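Local coordinates for CRISPR-associated protein CasA/Cse1 (Thermus thermophilus, PDB 4AN8) that serves as a subunit of the Cascade ribonucleoprotein complex in CRISPR adaptive immunity, the bacterial defence against mobile genetic elements such as viruses and plasmids, at residues 35-39 against 86-92. Numbering follows the deposited sequence.
Sequences ALLRA and FPQDPIR
Leu37 reaches across from the last turn of helix 32-37 to the first turn of helix 88-98, and its two methyl groups find different partners there. Leu37 CD2 lies 3.7 Å from Ile91 CG2, the two side chains running past each other in opposite directions. The branched Ile91 suits this place because it also brings CG2 to 4.2 Å from CD1 of the buried Leu36. CD1 of Leu37 instead rests over one face of the Arg92 guanidinium, toward its rim and 3.7 Å from NH1; the long arginine thus covers the leucine at the more exposed margin.

The polar seam is built around Gln88. Its chain bends at chi2 (-98°), bringing the amide back toward the preceding loop, where Gln88 NE2 donates to Phe86 O at 3.2 Å with that oxygen almost in the amide plane. Gln88 NE2 also makes a weak but straight bond to Leu37 O (3.5 Å, 173°), so one amide nitrogen is shared between the last carbonyl of helix 32-37 and the loop ahead of helix 88-98. Beside it a water donates to Leu36 O and accepts from Phe86 N, both at 3.0 Å, bridging two backbone groups. Leu36 O also meets the Phe86 ring at its edge, 3.6 Å from CD2, where the polarised C-H suits an oxygen.

Phe86, large and apolar, fills the buried side, packing against Leu200 and Leu204 of helix 199-206, Leu64 of helix 50-67 and Trp80 of helix 74-83. Leu36 spans Leu203 and Leu60, joining this corner to helices 199-206 and 50-67.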
loop_
_atom_site.group_PDB
_atom_site.type_symbol
_atom_site.label_atom_id
_atom_site.label_comp_id
_atom_site.label_asym_id
_atom_site.label_seq_id
_atom_site.Cartn_x
_atom_site.Cartn_y
_atom_site.Cartn_z
ATOM N N ALA A 35 -10.024 -6.953 18.339
ATOM C CA ALA A 35 -9.337 -5.926 17.586
ATOM C C ALA A 35 -10.221 -4.687 17.451
ATOM O O ALA A 35 -9.735 -3.577 17.535
ATOM C CB ALA A 35 -8.926 -6.450 16.209
ATOM N N LEU A 36 -11.516 -4.894 17.239
ATOM C CA LEU A 36 -12.462 -3.801 17.041
ATOM C C LEU A 36 -12.939 -3.180 18.358
ATOM O O LEU A 36 -12.794 -1.988 18.572
ATOM C CB LEU A 36 -13.669 -4.292 16.228
ATOM C CG LEU A 36 -13.381 -4.653 14.758
ATOM C CD1 LEU A 36 -14.695 -4.777 13.969
ATOM C CD2 LEU A 36 -12.474 -3.570 14.179
ATOM N N LEU A 37 -13.493 -4.008 19.237
ATOM C CA LEU A 37 -14.056 -3.556 20.503
ATOM C C LEU A 37 -13.002 -2.982 21.436
ATOM O O LEU A 37 -13.296 -2.143 22.258
ATOM C CB LEU A 37 -14.777 -4.715 21.189
ATOM C CG LEU A 37 -15.877 -5.281 20.299
ATOM C CD1 LEU A 37 -16.494 -6.528 20.908
ATOM C CD2 LEU A 37 -16.926 -4.200 20.024
ATOM N N ARG A 38 -11.767 -3.421 21.297
ATOM C CA ARG A 38 -10.699 -2.890 22.148
ATOM C C ARG A 38 -9.559 -2.265 21.343
ATOM O O ARG A 38 -8.407 -2.317 21.756
ATOM C CB ARG A 38 -10.181 -3.973 23.092
ATOM C CG ARG A 38 -11.194 -4.365 24.145
ATOM C CD ARG A 38 -10.698 -5.531 24.972
ATOM N NE ARG A 38 -9.237 -5.549 25.047
ATOM C CZ ARG A 38 -8.523 -6.445 25.725
ATOM N NH1 ARG A 38 -9.130 -7.406 26.417
ATOM N NH2 ARG A 38 -7.196 -6.378 25.711
ATOM N N ALA A 39 -9.895 -1.644 20.212
ATOM C CA ALA A 39 -8.886 -1.055 19.327
ATOM C C ALA A 39 -7.958 -0.073 20.040
ATOM O O ALA A 39 -6.752 -0.046 19.773
ATOM C CB ALA A 39 -9.542 -0.388 18.137
ATOM N N PHE A 86 -15.592 2.701 19.265
ATOM C CA PHE A 86 -16.732 2.499 18.372
ATOM C C PHE A 86 -17.964 2.096 19.169
ATOM O O PHE A 86 -17.838 1.532 20.258
ATOM C CB PHE A 86 -16.474 1.347 17.386
ATOM C CG PHE A 86 -15.304 1.555 16.485
ATOM C CD1 PHE A 86 -15.324 2.551 15.518
ATOM C CD2 PHE A 86 -14.187 0.742 16.591
ATOM C CE1 PHE A 86 -14.248 2.739 14.690
ATOM C CE2 PHE A 86 -13.103 0.934 15.763
ATOM C CZ PHE A 86 -13.130 1.928 14.817
ATOM N N PRO A 87 -19.160 2.350 18.610
ATOM C CA PRO A 87 -20.384 1.742 19.135
ATOM C C PRO A 87 -20.213 0.229 19.207
ATOM O O PRO A 87 -19.886 -0.400 18.190
ATOM C CB PRO A 87 -21.428 2.102 18.075
ATOM C CG PRO A 87 -20.955 3.382 17.535
ATOM C CD PRO A 87 -19.446 3.284 17.513
ATOM N N GLN A 88 -20.428 -0.338 20.391
ATOM C CA GLN A 88 -20.114 -1.741 20.646
ATOM C C GLN A 88 -21.215 -2.701 20.227
ATOM O O GLN A 88 -20.942 -3.784 19.711
ATOM C CB GLN A 88 -19.824 -1.938 22.123
ATOM C CG GLN A 88 -18.853 -0.942 22.658
ATOM C CD GLN A 88 -17.452 -1.486 22.729
ATOM O OE1 GLN A 88 -17.183 -2.448 23.452
ATOM N NE2 GLN A 88 -16.534 -0.867 21.977
ATOM N N ASP A 89 -22.457 -2.311 20.471
ATOM C CA ASP A 89 -23.593 -3.186 20.215
ATOM C C ASP A 89 -23.787 -3.488 18.736
ATOM O O ASP A 89 -23.940 -4.648 18.366
ATOM C CB ASP A 89 -24.877 -2.618 20.839
ATOM C CG ASP A 89 -25.118 -3.131 22.260
ATOM O OD1 ASP A 89 -24.276 -3.899 22.791
ATOM O OD2 ASP A 89 -26.160 -2.754 22.850
ATOM N N PRO A 90 -23.783 -2.449 17.881
ATOM C CA PRO A 90 -23.825 -2.714 16.440
ATOM C C PRO A 90 -22.732 -3.702 16.018
ATOM O O PRO A 90 -22.994 -4.609 15.235
ATOM C CB PRO A 90 -23.550 -1.341 15.831
ATOM C CG PRO A 90 -24.032 -0.374 16.881
ATOM C CD PRO A 90 -23.669 -1.010 18.175
ATOM N N ILE A 91 -21.523 -3.535 16.531
ATOM C CA ILE A 91 -20.447 -4.449 16.181
ATOM C C ILE A 91 -20.713 -5.889 16.674
ATOM O O ILE A 91 -20.572 -6.856 15.912
ATOM C CB ILE A 91 -19.077 -3.911 16.668
ATOM C CG1 ILE A 91 -18.699 -2.677 15.843
ATOM C CG2 ILE A 91 -17.995 -5.020 16.612
ATOM C CD1 ILE A 91 -17.499 -1.930 16.386
ATOM N N ARG A 92 -21.098 -6.033 17.939
ATOM C CA ARG A 92 -21.478 -7.340 18.461
ATOM C C ARG A 92 -22.626 -7.969 17.677
ATOM O O ARG A 92 -22.568 -9.138 17.325
ATOM C CB ARG A 92 -21.862 -7.245 19.929
ATOM C CG ARG A 92 -20.712 -6.975 20.852
ATOM C CD ARG A 92 -21.162 -7.129 22.295
ATOM N NE ARG A 92 -20.348 -6.339 23.209
ATOM C CZ ARG A 92 -19.217 -6.771 23.754
ATOM N NH1 ARG A 92 -18.771 -7.986 23.467
ATOM N NH2 ARG A 92 -18.532 -5.991 24.587
HETATM O O HOH W 1 -13.969 0.353 20.060
#